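Local coordinates for putative uncharacterized protein PH0242 (Pyrococcus horikoshii, PDB 3VU1) that is an oligosaccharyltransferase AglB, present here as its C-terminal globular domain, rich in beta sheet and carrying a bound calcium ion, at residues E249-A254 with M483-A488; A342-V347 with I476-Y481; V379-E384 with I429-G434; Y390-F395 with E472-V477. One frame throughout, in Å; residues are numbered along the deposited sequence.

In the fold
Strand 464-487 runs through three of the four contacts, a worked case of one long strand tying distant parts of a chain together. It takes part in interactions 4, 2 and 1, in that order, with strand 385-401, strand 336-356 and the junction of strands 245-250 and 253-262 as partners. Interactions 2 and 4 share Ile476 and Val477, and their centres lie about 13 Å apart; interactions 1 and 2 touch through Phe253 and Tyr481. Interaction 3 does not use that strand, yet Val379, Ile429 and Leu431 pack on Phe475 of it, and Lys383 forms a salt bridge with Glu480. Strand 464-487 thus joins the sheet it shares with strands 336-356 and 385-401 to that of strand 253-262.

Interaction 1: E249-A254 with M483-A488; sequences EFRPFA and MIEVSA
Met483, on the C-terminal strand 464-487, meets Arg251, Phe253 and Ala254 where strand 245-250 of one sheet gives way to strand 253-262 of another. No direct hydrogen bond joins the two segments; one water bridges them. It accepts from Arg251 NH1 (2.7 Å) in the guanidinium plane and donates to Met483 O at 2.7 Å. Arg251 reaches this position with CG beside its backbone N (chi1 -66°) and the chain extended as far as NE. Its rotation is further restrained within its own segment, since NE forms a salt bridge with Glu249 OE2 (2.7 Å), which it approaches from well above the carboxylate plane. Glu485 OE1 lies 4.6 Å from Arg251 NH2, an opposite charge nearby but too far for a salt bridge; its carboxylate is engaged chiefly with Arg338. Next to the water bridge the contact becomes close backbone packing. Met483 CA points a C-H at Phe253 O (3.3 Å), while Ala254 CA makes a second, more bent C-H...O contact with Met483 O at 3.4 Å. The Met483 side chain lies alongside the Phe253 backbone, CG 3.4 Å from Phe253 O, and bends at its sulfur to bring CE within 4.3 Å of Phe253 CB. The Phe253 ring leads away to an edge-to-face stack with Tyr481. The backbone of Pro252 and Ala254 pairs with Phe286 and Ser284, the residues after and before the calcium ligand Ala285 in sequence. With Met483 also resting on Ile255, the arrangement is that of two beta sheets packed against each other, joined at one end by a water bridge.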
loop_
_atom_site.group_PDB
_atom_site.type_symbol
_atom_site.label_atom_id
_atom_site.label_comp_id
_atom_site.label_asym_id
_atom_site.label_seq_id
_atom_site.Cartn_x
_atom_site.Cartn_y
_atom_site.Cartn_z
ATOM N N GLU A 249 0.620 -0.006 -8.561
ATOM C CA GLU A 249 -0.787 -0.417 -8.592
ATOM C C GLU A 249 -1.049 -1.223 -7.328
ATOM O O GLU A 249 -0.197 -2.034 -6.895
ATOM C CB GLU A 249 -1.076 -1.261 -9.807
ATOM C CG GLU A 249 -2.396 -2.000 -9.789
ATOM C CD GLU A 249 -2.559 -2.933 -10.997
ATOM O OE1 GLU A 249 -2.171 -2.552 -12.116
ATOM O OE2 GLU A 249 -3.092 -4.057 -10.848
ATOM N N PHE A 250 -2.194 -0.961 -6.700
ATOM C CA PHE A 250 -2.560 -1.677 -5.496
ATOM C C PHE A 250 -3.459 -2.822 -5.867
ATOM O O PHE A 250 -4.457 -2.631 -6.570
ATOM C CB PHE A 250 -3.254 -0.761 -4.514
ATOM C CG PHE A 250 -3.728 -1.439 -3.255
ATOM C CD1 PHE A 250 -2.815 -1.986 -2.344
ATOM C CD2 PHE A 250 -5.100 -1.487 -2.949
ATOM C CE1 PHE A 250 -3.262 -2.573 -1.167
ATOM C CE2 PHE A 250 -5.546 -2.091 -1.786
ATOM C CZ PHE A 250 -4.629 -2.617 -0.892
ATOM N N ARG A 251 -3.072 -4.016 -5.409
ATOM C CA ARG A 251 -3.894 -5.202 -5.538
ATOM C C ARG A 251 -4.060 -5.751 -4.159
ATOM O O ARG A 251 -3.125 -6.346 -3.601
ATOM C CB ARG A 251 -3.214 -6.214 -6.422
ATOM C CG ARG A 251 -3.076 -5.764 -7.859
ATOM C CD ARG A 251 -2.064 -6.636 -8.549
ATOM N NE ARG A 251 -2.050 -6.402 -9.982
ATOM C CZ ARG A 251 -1.226 -7.017 -10.826
ATOM N NH1 ARG A 251 -0.360 -7.922 -10.383
ATOM N NH2 ARG A 251 -1.304 -6.746 -12.115
ATOM N N PRO A 252 -5.233 -5.519 -3.570
ATOM C CA PRO A 252 -5.467 -5.964 -2.179
ATOM C C PRO A 252 -5.360 -7.498 -2.031
ATOM O O PRO A 252 -4.879 -7.983 -0.996
ATOM C CB PRO A 252 -6.876 -5.453 -1.857
ATOM C CG PRO A 252 -7.522 -5.168 -3.190
ATOM C CD PRO A 252 -6.418 -4.885 -4.185
ATOM N N PHE A 253 -5.770 -8.246 -3.054
ATOM C CA PHE A 253 -5.616 -9.719 -3.043
ATOM C C PHE A 253 -4.702 -10.197 -4.168
ATOM O O PHE A 253 -5.025 -10.110 -5.339
ATOM C CB PHE A 253 -6.982 -10.413 -3.097
ATOM C CG PHE A 253 -7.949 -9.852 -2.115
ATOM C CD1 PHE A 253 -9.017 -9.053 -2.543
ATOM C CD2 PHE A 253 -7.760 -10.055 -0.745
ATOM C CE1 PHE A 253 -9.907 -8.504 -1.618
ATOM C CE2 PHE A 253 -8.629 -9.490 0.175
ATOM C CZ PHE A 253 -9.703 -8.712 -0.265
ATOM N N ALA A 254 -3.544 -10.695 -3.792
ATOM C CA ALA A 254 -2.542 -11.018 -4.781
ATOM C C ALA A 254 -1.873 -12.370 -4.511
ATOM O O ALA A 254 -1.917 -12.911 -3.380
ATOM C CB ALA A 254 -1.497 -9.925 -4.832
ATOM N N MET A 483 -5.048 -10.756 -9.186
ATOM C CA MET A 483 -4.101 -11.305 -8.230
ATOM C C MET A 483 -2.698 -11.378 -8.793
ATOM O O MET A 483 -1.729 -11.159 -8.083
ATOM C CB MET A 483 -4.543 -12.669 -7.694
ATOM C CG MET A 483 -5.992 -12.781 -7.259
ATOM S SD MET A 483 -6.315 -14.342 -6.378
ATOM C CE MET A 483 -5.498 -14.010 -4.813
ATOM N N ILE A 484 -2.601 -11.723 -10.071
ATOM C CA ILE A 484 -1.315 -11.900 -10.779
ATOM C C ILE A 484 -1.645 -12.136 -12.246
ATOM O O ILE A 484 -2.727 -12.633 -12.569
ATOM C CB ILE A 484 -0.464 -13.082 -10.222
ATOM C CG1 ILE A 484 1.003 -13.001 -10.719
ATOM C CG2 ILE A 484 -1.144 -14.423 -10.545
ATOM C CD1 ILE A 484 2.030 -13.858 -9.986
ATOM N N GLU A 485 -0.722 -11.730 -13.115
ATOM C CA GLU A 485 -0.739 -12.067 -14.546
ATOM C C GLU A 485 0.467 -12.936 -14.895
ATOM O O GLU A 485 1.617 -12.596 -14.587
ATOM C CB GLU A 485 -0.737 -10.815 -15.396
ATOM C CG GLU A 485 -1.959 -9.967 -15.154
ATOM C CD GLU A 485 -2.118 -8.848 -16.171
ATOM O OE1 GLU A 485 -1.113 -8.146 -16.447
ATOM O OE2 GLU A 485 -3.252 -8.675 -16.686
ATOM N N VAL A 486 0.193 -14.078 -15.511
ATOM C CA VAL A 486 1.234 -15.037 -15.884
ATOM C C VAL A 486 1.197 -15.190 -17.400
ATOM O O VAL A 486 0.128 -15.492 -17.985
ATOM C CB VAL A 486 1.012 -16.414 -15.196
ATOM C CG1 VAL A 486 2.077 -17.419 -15.614
ATOM C CG2 VAL A 486 1.034 -16.257 -13.686
ATOM N N SER A 487 2.347 -14.952 -18.036
ATOM C CA SER A 487 2.492 -15.183 -19.481
ATOM C C SER A 487 2.370 -16.655 -19.780
ATOM O O SER A 487 2.867 -17.499 -19.000
ATOM C CB SER A 487 3.855 -14.745 -19.958
ATOM O OG SER A 487 3.978 -13.351 -19.865
ATOM N N ALA A 488 1.719 -16.974 -20.898
ATOM C CA ALA A 488 1.768 -18.337 -21.409
ATOM C C ALA A 488 3.143 -18.662 -22.033
ATOM O O ALA A 488 3.887 -17.784 -22.453
ATOM C CB ALA A 488 0.637 -18.578 -22.386
HETATM O O HOH W 1 0.167 -9.177 -8.050
#

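Interaction 2: A342-V347 with I476-Y481; sequences AQKGPV and IVEKEY
Lys479 engages Gln343 through backbone bonds in both directions, and its ammonium group adds a bond from NZ to Pro346 O (3.0 Å), nearly along the C=O axis. The chain is extended, with CG anti to the backbone N (chi1 -165°), which carries NZ along the neighbouring strand to Pro346 O and a salt bridge with Glu80. Gly345 and Val477 form the second hydrogen-bonded pair, with Gly345 N 2.9 Å from Val477 O. A water donates to both Lys344 O and Tyr481 OH (2.8 Å) and accepts from Gln343 NE2, whose amide is also held by Lys291 N at OE1 and by Asp289 O at NE2; Tyr481 OH also bonds Glu80, so one carboxylate serves two side chains. Gln343 CG sits 3.9 Å from Tyr481 CE1, the amide plane standing almost perpendicular to the ring. Farther out, Val347 crosses Val477 at about a right angle, CG2 to CG2 3.6 Å apart, and its CG1 lies 3.8 Å from Lys479 CE. On the face that carries Lys344, Glu478 and Ile476, Lys344 CD rests 3.9 Å from Ile476 CG2. Hydrogen-bonded and non-hydrogen-bonded pairs follow one another from Ala342-Glu480 to Pro346-Ile476, the regular register of a twisted antiparallel beta sheet.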
loop_
_atom_site.group_PDB
_atom_site.type_symbol
_atom_site.label_atom_id
_atom_site.label_comp_id
_atom_site.label_asym_id
_atom_site.label_seq_id
_atom_site.Cartn_x
_atom_site.Cartn_y
_atom_site.Cartn_z
ATOM N N ALA A 342 -12.832 -12.863 -6.993
ATOM C CA ALA A 342 -14.068 -12.071 -6.934
ATOM C C ALA A 342 -14.732 -12.235 -5.559
ATOM O O ALA A 342 -14.853 -13.354 -5.040
ATOM C CB ALA A 342 -15.018 -12.384 -8.070
ATOM N N GLN A 343 -15.082 -11.091 -4.966
ATOM C CA GLN A 343 -15.788 -11.006 -3.701
ATOM C C GLN A 343 -16.469 -9.611 -3.576
ATOM O O GLN A 343 -16.420 -8.776 -4.496
ATOM C CB GLN A 343 -14.858 -11.339 -2.520
ATOM C CG GLN A 343 -13.956 -10.211 -2.068
ATOM C CD GLN A 343 -13.196 -10.537 -0.812
ATOM O OE1 GLN A 343 -12.879 -11.685 -0.566
ATOM N NE2 GLN A 343 -12.876 -9.524 -0.020
ATOM N N LYS A 344 -17.152 -9.395 -2.465
ATOM C CA LYS A 344 -17.835 -8.149 -2.221
ATOM C C LYS A 344 -16.859 -6.999 -1.949
ATOM O O LYS A 344 -15.920 -7.146 -1.162
ATOM C CB LYS A 344 -18.759 -8.313 -1.018
ATOM C CG LYS A 344 -19.960 -9.197 -1.259
ATOM C CD LYS A 344 -20.871 -8.610 -2.321
ATOM C CE LYS A 344 -22.202 -9.341 -2.404
ATOM N NZ LYS A 344 -22.483 -9.656 -3.839
ATOM N N GLY A 345 -17.092 -5.849 -2.574
ATOM C CA GLY A 345 -16.286 -4.690 -2.257
ATOM C C GLY A 345 -16.758 -3.427 -2.926
ATOM O O GLY A 345 -17.697 -3.460 -3.704
ATOM N N PRO A 346 -16.102 -2.297 -2.616
ATOM C CA PRO A 346 -16.596 -0.999 -3.040
ATOM C C PRO A 346 -16.148 -0.602 -4.426
ATOM O O PRO A 346 -14.995 -0.878 -4.797
ATOM C CB PRO A 346 -15.986 -0.044 -2.023
ATOM C CG PRO A 346 -14.770 -0.730 -1.502
ATOM C CD PRO A 346 -15.037 -2.198 -1.596
ATOM N N VAL A 347 -17.058 0.032 -5.171
ATOM C CA VAL A 347 -16.764 0.649 -6.457
ATOM C C VAL A 347 -17.499 1.971 -6.501
ATOM O O VAL A 347 -18.369 2.236 -5.665
ATOM C CB VAL A 347 -17.231 -0.178 -7.698
ATOM C CG1 VAL A 347 -16.327 -1.378 -7.966
ATOM C CG2 VAL A 347 -18.682 -0.615 -7.573
ATOM N N ILE A 476 -21.594 -1.464 -2.790
ATOM C CA ILE A 476 -21.012 -2.808 -2.683
ATOM C C ILE A 476 -21.468 -3.717 -3.826
ATOM O O ILE A 476 -22.648 -3.835 -4.086
ATOM C CB ILE A 476 -21.329 -3.484 -1.332
ATOM C CG1 ILE A 476 -20.828 -2.632 -0.170
ATOM C CG2 ILE A 476 -20.720 -4.884 -1.269
ATOM C CD1 ILE A 476 -19.390 -2.209 -0.296
ATOM N N VAL A 477 -20.512 -4.349 -4.501
ATOM C CA VAL A 477 -20.771 -5.234 -5.631
ATOM C C VAL A 477 -19.876 -6.456 -5.509
ATOM O O VAL A 477 -18.947 -6.454 -4.676
ATOM C CB VAL A 477 -20.450 -4.537 -6.960
ATOM C CG1 VAL A 477 -21.314 -3.302 -7.147
ATOM C CG2 VAL A 477 -18.975 -4.162 -7.035
ATOM N N GLU A 478 -20.153 -7.504 -6.303
ATOM C CA GLU A 478 -19.157 -8.568 -6.546
ATOM C C GLU A 478 -18.121 -7.918 -7.418
ATOM O O GLU A 478 -18.416 -7.506 -8.541
ATOM C CB GLU A 478 -19.712 -9.785 -7.275
ATOM C CG GLU A 478 -20.178 -10.913 -6.366
ATOM C CD GLU A 478 -19.063 -11.782 -5.775
ATOM O OE1 GLU A 478 -18.938 -11.812 -4.525
ATOM O OE2 GLU A 478 -18.340 -12.468 -6.537
ATOM N N LYS A 479 -16.922 -7.792 -6.876
ATOM C CA LYS A 479 -15.870 -7.051 -7.538
ATOM C C LYS A 479 -14.795 -8.052 -7.942
ATOM O O LYS A 479 -14.560 -9.040 -7.218
ATOM C CB LYS A 479 -15.323 -5.996 -6.563
ATOM C CG LYS A 479 -14.469 -4.907 -7.178
ATOM C CD LYS A 479 -13.876 -4.010 -6.110
ATOM C CE LYS A 479 -13.073 -2.895 -6.765
ATOM N NZ LYS A 479 -12.419 -2.009 -5.761
ATOM N N GLU A 480 -14.167 -7.804 -9.092
ATOM C CA GLU A 480 -13.022 -8.585 -9.557
ATOM C C GLU A 480 -11.698 -7.955 -9.146
ATOM O O GLU A 480 -11.489 -6.780 -9.334
ATOM C CB GLU A 480 -13.037 -8.684 -11.064
ATOM C CG GLU A 480 -14.213 -9.456 -11.620
ATOM C CD GLU A 480 -14.442 -9.098 -13.075
ATOM O OE1 GLU A 480 -14.491 -7.877 -13.370
ATOM O OE2 GLU A 480 -14.557 -10.021 -13.924
ATOM N N TYR A 481 -10.801 -8.752 -8.598
ATOM C CA TYR A 481 -9.489 -8.307 -8.204
ATOM C C TYR A 481 -8.445 -9.045 -9.013
ATOM O O TYR A 481 -8.581 -10.250 -9.253
ATOM C CB TYR A 481 -9.293 -8.619 -6.743
ATOM C CG TYR A 481 -10.244 -7.840 -5.836
ATOM C CD1 TYR A 481 -11.440 -8.412 -5.361
ATOM C CD2 TYR A 481 -9.936 -6.531 -5.445
ATOM C CE1 TYR A 481 -12.280 -7.696 -4.517
ATOM C CE2 TYR A 481 -10.771 -5.809 -4.628
ATOM C CZ TYR A 481 -11.935 -6.385 -4.155
ATOM O OH TYR A 481 -12.742 -5.630 -3.342
HETATM O O HOH W 2 -13.200 -6.671 -0.833
#

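Interaction 3: V379-E384 with I429-G434; sequences VGVDKE and IKLRPG
Glu384 leans on three successive residues of the facing segment as its side chain runs outward. Glu384 CB lies 3.4 Å from Leu431 O and 3.8 Å from Pro433 CD, against the rim of the proline ring. From CG, placed between the backbone N and the carbonyl carbon (chi1 82°), the chain extends beside Arg432, Glu384 CG and CD passing Arg432 NH2 at 4.2 and 3.7 Å. At the tip, Glu384 OE1 forms a salt bridge with Arg432 NH2 (2.6 Å). The carboxylate sits at the edge of the guanidinium, near its plane, but the two flat groups are turned 77° against each other, so this is a single-atom contact, not a coplanar pair. Arg432 bends at its second and third torsions to come back to this point, and Pro433 CD covers part of one guanidinium face. Two chain connections run side by side here: residues 382-384 lead from strand 372-381 to strand 385-401, and residues 432-433 lead from strand 412-431 to strand 434-443. Strand 372-381 pairs with strand 434-443, and strand 385-401 with strand 412-431, within a curled antiparallel sheet. Where the 372-381/434-443 pair begins, Gly434 N bonds Val381 O at 3.0 Å, while the return bond from Val381 N to Gly434 O is weak. Arg432 O lies 3.5 Å from Val381 CG2 and is hydrogen-bonded to Asn436. Beneath the connections, Leu431 crosses Val381 at about a right angle, CD1 to CG1 4.1 Å, and continues onto Ala387 and Ile438.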
loop_
_atom_site.group_PDB
_atom_site.type_symbol
_atom_site.label_atom_id
_atom_site.label_comp_id
_atom_site.label_asym_id
_atom_site.label_seq_id
_atom_site.Cartn_x
_atom_site.Cartn_y
_atom_site.Cartn_z
ATOM N N VAL A 379 -22.516 8.963 -9.401
ATOM C CA VAL A 379 -21.337 8.121 -9.249
ATOM C C VAL A 379 -20.891 7.522 -10.578
ATOM O O VAL A 379 -21.729 7.174 -11.409
ATOM C CB VAL A 379 -21.579 7.030 -8.190
ATOM C CG1 VAL A 379 -22.759 6.152 -8.565
ATOM C CG2 VAL A 379 -20.327 6.204 -7.969
ATOM N N GLY A 380 -19.575 7.424 -10.771
ATOM C CA GLY A 380 -18.987 6.848 -11.991
ATOM C C GLY A 380 -18.344 5.489 -11.739
ATOM O O GLY A 380 -17.653 5.305 -10.732
ATOM N N VAL A 381 -18.601 4.534 -12.636
ATOM C CA VAL A 381 -17.992 3.218 -12.588
ATOM C C VAL A 381 -17.489 2.838 -13.958
ATOM O O VAL A 381 -17.986 3.326 -14.959
ATOM C CB VAL A 381 -18.981 2.140 -12.126
ATOM C CG1 VAL A 381 -19.186 2.195 -10.615
ATOM C CG2 VAL A 381 -20.297 2.277 -12.870
ATOM N N ASP A 382 -16.506 1.947 -13.993
ATOM C CA ASP A 382 -15.877 1.505 -15.244
ATOM C C ASP A 382 -16.675 0.458 -15.985
ATOM O O ASP A 382 -16.586 0.392 -17.190
ATOM C CB ASP A 382 -14.458 0.989 -14.987
ATOM C CG ASP A 382 -13.481 2.117 -14.685
ATOM O OD1 ASP A 382 -13.521 3.121 -15.438
ATOM O OD2 ASP A 382 -12.695 2.018 -13.704
ATOM N N LYS A 383 -17.446 -0.359 -15.273
ATOM C CA LYS A 383 -18.283 -1.385 -15.910
ATOM C C LYS A 383 -19.662 -1.502 -15.242
ATOM O O LYS A 383 -19.922 -0.869 -14.214
ATOM C CB LYS A 383 -17.547 -2.746 -15.975
ATOM C CG LYS A 383 -16.956 -3.257 -14.665
ATOM C CD LYS A 383 -15.782 -4.222 -14.863
ATOM C CE LYS A 383 -16.210 -5.632 -15.290
ATOM N NZ LYS A 383 -17.044 -6.397 -14.305
ATOM N N GLU A 384 -20.555 -2.295 -15.820
ATOM C CA GLU A 384 -21.873 -2.447 -15.216
ATOM C C GLU A 384 -21.820 -3.351 -13.983
ATOM O O GLU A 384 -21.045 -4.285 -13.928
ATOM C CB GLU A 384 -22.889 -2.968 -16.229
ATOM C CG GLU A 384 -22.846 -4.471 -16.430
ATOM C CD GLU A 384 -24.083 -4.995 -17.127
ATOM O OE1 GLU A 384 -24.716 -4.207 -17.857
ATOM O OE2 GLU A 384 -24.424 -6.188 -16.944
ATOM N N ILE A 429 -29.320 -1.933 -7.057
ATOM C CA ILE A 429 -29.136 -0.833 -7.999
ATOM C C ILE A 429 -28.364 -1.327 -9.216
ATOM O O ILE A 429 -27.308 -1.942 -9.074
ATOM C CB ILE A 429 -28.366 0.343 -7.377
ATOM C CG1 ILE A 429 -29.076 0.815 -6.111
ATOM C CG2 ILE A 429 -28.217 1.470 -8.395
ATOM C CD1 ILE A 429 -28.309 1.846 -5.310
ATOM N N LYS A 430 -28.893 -1.068 -10.405
ATOM C CA LYS A 430 -28.191 -1.397 -11.641
ATOM C C LYS A 430 -27.320 -0.239 -12.062
ATOM O O LYS A 430 -27.823 0.738 -12.579
ATOM C CB LYS A 430 -29.180 -1.758 -12.758
ATOM C CG LYS A 430 -29.555 -3.240 -12.841
ATOM C CD LYS A 430 -30.488 -3.490 -14.030
ATOM C CE LYS A 430 -30.168 -4.775 -14.792
ATOM N NZ LYS A 430 -30.578 -5.993 -14.035
ATOM N N LEU A 431 -26.015 -0.341 -11.839
ATOM C CA LEU A 431 -25.080 0.691 -12.326
ATOM C C LEU A 431 -24.622 0.487 -13.773
ATOM O O LEU A 431 -24.462 -0.647 -14.228
ATOM C CB LEU A 431 -23.864 0.790 -11.424
ATOM C CG LEU A 431 -24.171 1.097 -9.972
ATOM C CD1 LEU A 431 -22.868 1.043 -9.191
ATOM C CD2 LEU A 431 -24.816 2.466 -9.863
ATOM N N ARG A 432 -24.403 1.600 -14.473
ATOM C CA ARG A 432 -24.029 1.608 -15.898
ATOM C C ARG A 432 -22.662 2.261 -16.056
ATOM O O ARG A 432 -22.389 3.285 -15.429
ATOM C CB ARG A 432 -25.038 2.405 -16.764
ATOM C CG ARG A 432 -26.522 2.150 -16.502
ATOM C CD ARG A 432 -27.150 1.184 -17.501
ATOM N NE ARG A 432 -26.424 -0.086 -17.552
ATOM C CZ ARG A 432 -25.917 -0.637 -18.659
ATOM N NH1 ARG A 432 -26.068 -0.057 -19.848
ATOM N NH2 ARG A 432 -25.262 -1.787 -18.570
ATOM N N PRO A 433 -21.808 1.692 -16.920
ATOM C CA PRO A 433 -20.527 2.328 -17.183
ATOM C C PRO A 433 -20.717 3.812 -17.461
ATOM O O PRO A 433 -21.551 4.161 -18.289
ATOM C CB PRO A 433 -20.048 1.616 -18.446
ATOM C CG PRO A 433 -20.658 0.258 -18.352
ATOM C CD PRO A 433 -21.998 0.463 -17.718
ATOM N N GLY A 434 -19.952 4.665 -16.775
ATOM C CA GLY A 434 -20.094 6.117 -16.879
ATOM C C GLY A 434 -20.830 6.679 -15.674
ATOM O O GLY A 434 -20.872 6.051 -14.609
#

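Interaction 4: Y390-F395 with E472-V477; sequences YLRATF and EPVFIV
Over the middle of one face of the Arg392 guanidinium sits Val474 CG2, 3.5 Å from Arg392 CZ, while Glu472 OE2 and a water lie at the edge in its plane. Arg392 NH2 makes a salt bridge with Glu472 OE2 at 3.2 Å, meeting it from well above the carboxylate plane, and NH1 bonds Ser81 O. The bend at the third torsion (chi3 54°) is what folds the guanidinium over the valine. The water is held by four bonds, accepting from Arg392 NE and Thr394 OG1 (2.6 Å) and donating to Arg392 O and Glu472 OE2 (2.6 Å), so it ties the Glu472 carboxylate to the facing strand 385-401. The Tyr390 ring has Val474 O near its plane, at its edge, and its CD1 lies 3.7 Å from Ile476 CG1, the two side chains crossing at about a right angle; Phe421 meets the same ring. Backbone bonds run in both directions at two pairs, Tyr390 with Val474, where Tyr390 N is 2.8 Å from Val474 O, and Arg392 with Glu472. Between them Leu391 faces Pro473 as a non-hydrogen-bonded pair. Such a register belongs to an antiparallel sheet, here with strand 385-401 set between strands 412-431 and 464-487.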
loop_
_atom_site.group_PDB
_atom_site.type_symbol
_atom_site.label_atom_id
_atom_site.label_comp_id
_atom_site.label_asym_id
_atom_site.label_seq_id
_atom_site.Cartn_x
_atom_site.Cartn_y
_atom_site.Cartn_z
ATOM N N TYR A 390 -24.767 1.408 0.848
ATOM C CA TYR A 390 -24.783 1.506 2.302
ATOM C C TYR A 390 -24.370 2.885 2.777
ATOM O O TYR A 390 -23.804 3.683 2.011
ATOM C CB TYR A 390 -23.812 0.510 2.949
ATOM C CG TYR A 390 -24.145 -0.943 2.792
ATOM C CD1 TYR A 390 -23.922 -1.605 1.578
ATOM C CD2 TYR A 390 -24.650 -1.673 3.861
ATOM C CE1 TYR A 390 -24.212 -2.949 1.439
ATOM C CE2 TYR A 390 -24.947 -3.011 3.720
ATOM C CZ TYR A 390 -24.727 -3.641 2.516
ATOM O OH TYR A 390 -25.026 -4.974 2.382
ATOM N N LEU A 391 -24.628 3.143 4.055
ATOM C CA LEU A 391 -23.959 4.226 4.733
ATOM C C LEU A 391 -22.895 3.563 5.573
ATOM O O LEU A 391 -23.194 2.628 6.337
ATOM C CB LEU A 391 -24.910 5.051 5.607
ATOM C CG LEU A 391 -25.993 5.935 4.954
ATOM C CD1 LEU A 391 -26.591 6.824 6.042
ATOM C CD2 LEU A 391 -25.490 6.786 3.787
ATOM N N ARG A 392 -21.661 4.048 5.418
ATOM C CA ARG A 392 -20.504 3.448 6.056
ATOM C C ARG A 392 -19.833 4.437 6.967
ATOM O O ARG A 392 -19.626 5.584 6.589
ATOM C CB ARG A 392 -19.481 2.938 5.017
ATOM C CG ARG A 392 -18.500 1.929 5.615
ATOM C CD ARG A 392 -17.319 1.660 4.707
ATOM N NE ARG A 392 -16.653 2.905 4.334
ATOM C CZ ARG A 392 -15.904 3.070 3.248
ATOM N NH1 ARG A 392 -15.704 2.073 2.390
ATOM N NH2 ARG A 392 -15.381 4.249 3.014
ATOM N N ALA A 393 -19.475 3.985 8.161
ATOM C CA ALA A 393 -18.701 4.828 9.066
ATOM C C ALA A 393 -17.220 4.463 9.021
ATOM O O ALA A 393 -16.873 3.270 8.864
ATOM C CB ALA A 393 -19.230 4.719 10.497
ATOM N N THR A 394 -16.364 5.488 9.162
ATOM C CA THR A 394 -14.930 5.278 9.306
ATOM C C THR A 394 -14.459 6.146 10.452
ATOM O O THR A 394 -14.623 7.364 10.410
ATOM C CB THR A 394 -14.128 5.635 8.025
ATOM O OG1 THR A 394 -14.634 4.911 6.902
ATOM C CG2 THR A 394 -12.665 5.263 8.172
ATOM N N PHE A 395 -13.887 5.506 11.473
ATOM C CA PHE A 395 -13.219 6.196 12.573
ATOM C C PHE A 395 -11.707 6.052 12.436
ATOM O O PHE A 395 -11.161 4.937 12.476
ATOM C CB PHE A 395 -13.612 5.574 13.917
ATOM C CG PHE A 395 -14.986 5.932 14.390
ATOM C CD1 PHE A 395 -15.147 6.758 15.498
ATOM C CD2 PHE A 395 -16.114 5.426 13.758
ATOM C CE1 PHE A 395 -16.413 7.086 15.957
ATOM C CE2 PHE A 395 -17.385 5.759 14.209
ATOM C CZ PHE A 395 -17.532 6.590 15.305
ATOM N N GLU A 472 -20.277 7.934 4.909
ATOM C CA GLU A 472 -20.063 7.954 3.482
ATOM C C GLU A 472 -20.980 6.994 2.821
ATOM O O GLU A 472 -21.312 5.970 3.404
ATOM C CB GLU A 472 -18.631 7.550 3.155
ATOM C CG GLU A 472 -17.542 8.496 3.645
ATOM C CD GLU A 472 -16.165 8.021 3.228
ATOM O OE1 GLU A 472 -15.732 8.388 2.124
ATOM O OE2 GLU A 472 -15.524 7.279 3.999
ATOM N N PRO A 473 -21.418 7.323 1.603
ATOM C CA PRO A 473 -22.162 6.373 0.819
ATOM C C PRO A 473 -21.180 5.438 0.106
ATOM O O PRO A 473 -20.143 5.886 -0.372
ATOM C CB PRO A 473 -22.901 7.254 -0.161
ATOM C CG PRO A 473 -21.959 8.368 -0.390
ATOM C CD PRO A 473 -21.355 8.635 0.953
ATOM N N VAL A 474 -21.491 4.148 0.084
ATOM C CA VAL A 474 -20.580 3.128 -0.426
ATOM C C VAL A 474 -21.417 2.135 -1.228
ATOM O O VAL A 474 -22.455 1.648 -0.741
ATOM C CB VAL A 474 -19.820 2.413 0.737
ATOM C CG1 VAL A 474 -19.083 1.177 0.259
ATOM C CG2 VAL A 474 -18.835 3.357 1.398
ATOM N N PHE A 475 -20.971 1.861 -2.456
ATOM C CA PHE A 475 -21.633 0.901 -3.329
ATOM C C PHE A 475 -20.911 -0.425 -3.272
ATOM O O PHE A 475 -19.751 -0.491 -3.650
ATOM C CB PHE A 475 -21.658 1.419 -4.755
ATOM C CG PHE A 475 -22.538 2.609 -4.939
ATOM C CD1 PHE A 475 -22.080 3.898 -4.634
ATOM C CD2 PHE A 475 -23.845 2.454 -5.410
ATOM C CE1 PHE A 475 -22.907 5.015 -4.808
ATOM C CE2 PHE A 475 -24.685 3.567 -5.568
ATOM C CZ PHE A 475 -24.210 4.848 -5.272
ATOM N N ILE A 476 -21.594 -1.464 -2.790
ATOM C CA ILE A 476 -21.012 -2.808 -2.683
ATOM C C ILE A 476 -21.468 -3.717 -3.826
ATOM O O ILE A 476 -22.648 -3.835 -4.086
ATOM C CB ILE A 476 -21.329 -3.484 -1.332
ATOM C CG1 ILE A 476 -20.828 -2.632 -0.170
ATOM C CG2 ILE A 476 -20.720 -4.884 -1.269
ATOM C CD1 ILE A 476 -19.390 -2.209 -0.296
ATOM N N VAL A 477 -20.512 -4.349 -4.501
ATOM C CA VAL A 477 -20.771 -5.234 -5.631
ATOM C C VAL A 477 -19.876 -6.456 -5.509
ATOM O O VAL A 477 -18.947 -6.454 -4.676
ATOM C CB VAL A 477 -20.450 -4.537 -6.960
ATOM C CG1 VAL A 477 -21.314 -3.302 -7.147
ATOM C CG2 VAL A 477 -18.975 -4.162 -7.035
HETATM O O HOH W 3 -16.805 5.700 5.667
#